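Uronate isomerase (Bacillus halodurans C-125, PDB 3HK5) probably interconverts uronate sugars with their keto forms, as a zinc-binding member of the uronate isomerase family within the amidohydrolase superfamily. Local coordinates at residues Ala168-Pro173 and Ala221-Pro226; Ala256-Val261 and Met320-Trp325. One frame throughout, in Å; residues are numbered along the deposited sequence.

Contact 1: Ala168-Pro173 and Ala221-Pro226. With RAT (D-arabinaric acid), chain C.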
# COMPACT_ATOMS: atom_id res chain seq x y z
N ALA A 168 -3.00 -24.49 30.82
CA ALA A 168 -3.42 -23.65 29.71
C ALA A 168 -2.50 -24.09 28.57
O ALA A 168 -1.27 -24.04 28.69
CB ALA A 168 -3.22 -22.17 30.03
N LEU A 169 -3.11 -24.54 27.47
CA LEU A 169 -2.35 -25.02 26.32
C LEU A 169 -1.80 -23.89 25.45
O LEU A 169 -2.54 -23.28 24.68
CB LEU A 169 -3.26 -25.95 25.49
CG LEU A 169 -2.69 -26.57 24.21
CD1 LEU A 169 -1.44 -27.39 24.52
CD2 LEU A 169 -3.75 -27.44 23.57
N ARG A 170 -0.50 -23.62 25.58
CA ARG A 170 0.15 -22.56 24.80
C ARG A 170 0.53 -23.11 23.43
O ARG A 170 1.15 -24.17 23.33
CB ARG A 170 1.39 -22.04 25.54
CG ARG A 170 2.16 -20.95 24.78
CD ARG A 170 1.30 -19.71 24.52
NE ARG A 170 1.29 -18.83 25.68
CZ ARG A 170 1.93 -17.66 25.77
NH1 ARG A 170 2.63 -17.19 24.74
NH2 ARG A 170 1.89 -16.98 26.90
N LEU A 171 0.17 -22.38 22.37
CA LEU A 171 0.42 -22.85 21.02
C LEU A 171 1.28 -21.99 20.08
O LEU A 171 1.24 -22.18 18.86
CB LEU A 171 -0.94 -23.12 20.35
CG LEU A 171 -1.82 -24.11 21.12
CD1 LEU A 171 -3.24 -24.08 20.58
CD2 LEU A 171 -1.22 -25.52 21.03
N ASP A 172 2.05 -21.06 20.64
CA ASP A 172 2.90 -20.19 19.81
C ASP A 172 3.68 -20.91 18.70
O ASP A 172 3.62 -20.52 17.54
CB ASP A 172 3.88 -19.41 20.71
CG ASP A 172 3.17 -18.38 21.58
OD1 ASP A 172 1.95 -18.52 21.79
OD2 ASP A 172 3.84 -17.45 22.07
N PRO A 173 4.44 -21.98 19.05
CA PRO A 173 5.21 -22.70 18.03
C PRO A 173 4.35 -23.25 16.89
O PRO A 173 4.76 -23.24 15.73
CB PRO A 173 5.89 -23.81 18.83
CG PRO A 173 6.08 -23.17 20.18
CD PRO A 173 4.73 -22.51 20.39
N ALA A 221 -4.00 -20.90 24.39
CA ALA A 221 -3.49 -19.54 24.24
C ALA A 221 -2.35 -19.37 23.25
O ALA A 221 -1.66 -20.33 22.92
CB ALA A 221 -3.05 -19.01 25.61
N VAL A 222 -2.16 -18.13 22.81
CA VAL A 222 -1.10 -17.78 21.87
C VAL A 222 -0.78 -16.28 21.96
O VAL A 222 -1.69 -15.47 22.21
CB VAL A 222 -1.50 -18.08 20.40
CG1 VAL A 222 -2.63 -17.14 19.95
CG2 VAL A 222 -0.29 -17.92 19.47
N SER A 223 0.49 -15.92 21.79
CA SER A 223 0.88 -14.51 21.79
C SER A 223 1.06 -14.20 20.30
O SER A 223 1.60 -15.01 19.55
CB SER A 223 2.19 -14.27 22.56
OG SER A 223 3.28 -14.93 21.95
N LEU A 224 0.58 -13.03 19.88
CA LEU A 224 0.61 -12.65 18.47
C LEU A 224 1.29 -11.31 18.20
O LEU A 224 1.34 -10.43 19.05
CB LEU A 224 -0.83 -12.62 17.93
CG LEU A 224 -1.57 -13.95 18.12
CD1 LEU A 224 -3.08 -13.73 18.02
CD2 LEU A 224 -1.09 -14.95 17.07
N PRO A 225 1.83 -11.14 16.98
CA PRO A 225 2.52 -9.90 16.61
C PRO A 225 1.56 -8.74 16.31
O PRO A 225 0.36 -8.95 16.16
CB PRO A 225 3.32 -10.31 15.39
CG PRO A 225 2.37 -11.27 14.70
CD PRO A 225 1.84 -12.10 15.87
N PRO A 226 2.10 -7.51 16.23
CA PRO A 226 1.30 -6.32 15.94
C PRO A 226 0.61 -6.45 14.58
O PRO A 226 -0.46 -5.87 14.35
CB PRO A 226 2.33 -5.20 15.96
CG PRO A 226 3.37 -5.70 16.93
CD PRO A 226 3.49 -7.15 16.55
O1A RAT C . 4.12 -14.12 25.87
C1 RAT C . 3.88 -14.03 27.10
O1B RAT C . 3.10 -14.76 27.74
C2 RAT C . 4.59 -12.92 27.87
O2 RAT C . 3.86 -12.65 29.08
C3 RAT C . 6.05 -13.31 28.20
O3 RAT C . 6.06 -14.36 29.19
C4 RAT C . 6.91 -12.12 28.73
O4 RAT C . 8.30 -12.42 28.61
C5 RAT C . 6.61 -11.77 30.20
O5A RAT C . 7.48 -12.04 31.06
O5B RAT C . 5.50 -11.22 30.45
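Leu-169 and Ala-221 join strand 169-170 to strand 220-224 through a hydrogen bond from Ala-221 N to Leu-169 O (2.8 Å). Arg-170 is the parallel bridge partner of Ala-221. The Arg-170 chain starts with CG anti to the backbone N (chi1 178°), then bends twice, laying CD against Ala-221 O at 3.4 Å and swinging the guanidinium to D-arabinaric acid, where NH2 donates to O1B; the exact position of NH2 is less certain. At the N-cap position, Leu-171 returns its N-H to Ala-221 O at 2.8 Å. Asp-172, in the first turn of helix 172-176, sets its carboxylate alongside the backbone of strand 220-224 at Val-222 and Ser-223. OD1 accepts a hydrogen bond from Ser-223 N (3.0 Å), while OD2 takes the Ser-223 hydroxyl (OG to OD2, 2.6 Å) and Arg-170 NH1 (NH1 to OD2, 2.9 Å) from opposite faces of its plane. This salt bridge and the double grip on Ser-223 fix the carboxylate's rotation, an arrangement that would steady the ligand-binding arginine, which lies close to His-26 and His-28 of the zinc site. Strand 255-262 flanks strand 220-224, Leu-169 and Leu-171 pack on helix 198-215, and Leu-171 also reaches helix 235-250.

Contact 2: Ala256-Val261 and Met320-Trp325. With RAT (D-arabinaric acid), chain C.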
# COMPACT_ATOMS: atom_id res chain seq x y z
N ALA A 256 -7.41 -17.75 24.08
CA ALA A 256 -6.77 -16.55 24.59
C ALA A 256 -5.75 -16.03 23.59
O ALA A 256 -4.89 -16.78 23.14
CB ALA A 256 -6.10 -16.84 25.92
N MET A 257 -5.86 -14.75 23.25
CA MET A 257 -4.94 -14.12 22.32
C MET A 257 -4.26 -12.95 23.03
O MET A 257 -4.93 -12.05 23.52
CB MET A 257 -5.70 -13.62 21.08
CG MET A 257 -6.42 -14.72 20.28
SD MET A 257 -7.19 -14.13 18.74
CE MET A 257 -8.54 -13.22 19.40
N MET A 258 -2.93 -12.98 23.10
CA MET A 258 -2.15 -11.92 23.72
C MET A 258 -1.46 -11.25 22.53
O MET A 258 -0.42 -11.72 22.04
CB MET A 258 -1.16 -12.52 24.74
CG MET A 258 -1.83 -13.52 25.72
SD MET A 258 -0.90 -13.93 27.23
CE MET A 258 0.29 -14.84 26.62
N ILE A 259 -2.06 -10.16 22.08
CA ILE A 259 -1.63 -9.44 20.89
C ILE A 259 -0.76 -8.20 21.07
O ILE A 259 -0.97 -7.41 22.00
CB ILE A 259 -2.89 -9.04 20.07
CG1 ILE A 259 -3.75 -10.28 19.81
CG2 ILE A 259 -2.49 -8.35 18.75
CD1 ILE A 259 -5.17 -9.96 19.36
N GLY A 260 0.19 -8.02 20.16
CA GLY A 260 1.05 -6.85 20.18
C GLY A 260 2.54 -7.03 20.42
O GLY A 260 3.28 -6.04 20.43
N VAL A 261 2.99 -8.27 20.60
CA VAL A 261 4.41 -8.52 20.86
C VAL A 261 5.27 -8.71 19.60
O VAL A 261 4.99 -9.57 18.76
CB VAL A 261 4.61 -9.75 21.79
CG1 VAL A 261 4.09 -11.01 21.11
CG2 VAL A 261 6.08 -9.90 22.14
N MET A 320 -13.84 -11.56 26.45
CA MET A 320 -13.58 -11.22 27.84
C MET A 320 -12.18 -10.61 27.87
O MET A 320 -11.20 -11.27 27.52
CB MET A 320 -13.62 -12.45 28.75
CG MET A 320 -13.28 -12.13 30.22
SD MET A 320 -14.47 -11.01 31.05
CE MET A 320 -15.84 -12.11 31.28
N ILE A 321 -12.10 -9.34 28.25
CA ILE A 321 -10.82 -8.64 28.33
C ILE A 321 -10.17 -8.97 29.66
O ILE A 321 -10.86 -9.12 30.67
CB ILE A 321 -10.99 -7.11 28.30
CG1 ILE A 321 -11.61 -6.66 26.98
CG2 ILE A 321 -9.64 -6.43 28.45
CD1 ILE A 321 -11.88 -5.17 26.99
N PHE A 322 -8.84 -9.06 29.66
CA PHE A 322 -8.14 -9.36 30.90
C PHE A 322 -6.77 -8.72 31.03
O PHE A 322 -6.07 -8.50 30.04
CB PHE A 322 -8.02 -10.88 31.09
CG PHE A 322 -6.96 -11.53 30.24
CD1 PHE A 322 -5.66 -11.70 30.73
CD2 PHE A 322 -7.25 -11.99 28.96
CE1 PHE A 322 -4.67 -12.31 29.95
CE2 PHE A 322 -6.27 -12.60 28.17
CZ PHE A 322 -4.98 -12.76 28.66
N GLY A 323 -6.41 -8.44 32.28
CA GLY A 323 -5.12 -7.90 32.65
C GLY A 323 -4.51 -6.68 32.00
O GLY A 323 -5.03 -6.11 31.03
N CYS A 324 -3.40 -6.27 32.60
CA CYS A 324 -2.60 -5.14 32.14
C CYS A 324 -1.28 -5.86 31.89
O CYS A 324 -0.44 -6.01 32.77
CB CYS A 324 -2.49 -4.10 33.25
SG CYS A 324 -4.13 -3.46 33.70
N TRP A 325 -1.16 -6.31 30.65
CA TRP A 325 -0.04 -7.12 30.20
C TRP A 325 1.34 -6.53 29.95
O TRP A 325 1.49 -5.55 29.21
CB TRP A 325 -0.49 -7.85 28.94
CG TRP A 325 0.46 -8.86 28.40
CD1 TRP A 325 1.23 -9.73 29.12
CD2 TRP A 325 0.66 -9.18 27.02
NE1 TRP A 325 1.89 -10.59 28.26
CE2 TRP A 325 1.57 -10.27 26.97
CE3 TRP A 325 0.17 -8.65 25.82
CZ2 TRP A 325 1.99 -10.84 25.77
CZ3 TRP A 325 0.58 -9.22 24.63
CH2 TRP A 325 1.49 -10.31 24.61
O1A RAT C . 4.12 -14.12 25.87
C1 RAT C . 3.88 -14.03 27.10
O1B RAT C . 3.10 -14.76 27.74
C2 RAT C . 4.59 -12.92 27.87
O2 RAT C . 3.86 -12.65 29.08
C3 RAT C . 6.05 -13.31 28.20
O3 RAT C . 6.06 -14.36 29.19
C4 RAT C . 6.91 -12.12 28.73
O4 RAT C . 8.30 -12.42 28.61
C5 RAT C . 6.61 -11.77 30.20
O5A RAT C . 7.48 -12.04 31.06
O5B RAT C . 5.50 -11.22 30.45
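Met-258 and Trp-325 form the main apolar contact between segments 256-261 and 320-325. Met-258 CB sits over one face of the indole, toward its rim, and makes a CH-pi contact 3.7 Å from the centroid of the six-membered ring, 22° off the ring normal. Its nearest ring atom is Trp-325 CH2, 3.5 Å from CB. Farther along the same side chain, SD makes an oblique Met-aromatic contact, 4.7 Å from the centroid of the five-membered ring, so the methionine follows the length of the indole. Val-261 adds its CB at 4.2 Å from Trp-325 CH2, approaching obliquely. Phe-322 takes a lesser share: Met-258 CG lies near the plane of its ring, at the edge, 4.4 Å from CZ, and the phenyl ring also meets His-353.

Segment 256-261 belongs to strand 255-262, and segment 320-325 leaves strand 319-321 as a loop; strand 296-300 pairs with both strands and separates them in the sheet. The contact therefore forms across the C-terminal ends of parallel strands, where the distorted beta/alpha barrel of the amidohydrolase superfamily carries its active site. Consistent with this, Trp-325 touches Asp-355 and Met-258 touches His-26, both zinc ligands.

At the indole edge two oxygens lie near the ring plane. One is Ile-259 O, 3.5 Å from Trp-325 CZ3. The other belongs to D-arabinaric acid: a chi1 of -173° turns Trp-325 CG away from its own N and beside the carbonyl carbon, and with one indole face against Met-258 CB the pyrrole nitrogen meets the ligand, NE1 donating a hydrogen bond to O2 at 3.0 Å that is almost straight (175° at the hydrogen).

How the contacts relate
Following the chain from the N terminus, contact 1 comes first: segment 168-173 is rejoined by 221-226 after a mostly helical excursion that includes helix 198-215, making a right-handed return to a parallel neighbour. Contact 2 opens only after helix 235-250, and its loop runs through strands 275-276 and 296-300 before segment 320-325 closes it. The two loops follow one another without nesting or crossing. They meet in the mixed sheet, where strands 220-224 and 255-262 are neighbours, with probable hydrogen bonds from Leu-224 N to Met-258 O and from Gly-260 N to Leu-224 O. Both contacts border the same bound D-arabinaric acid.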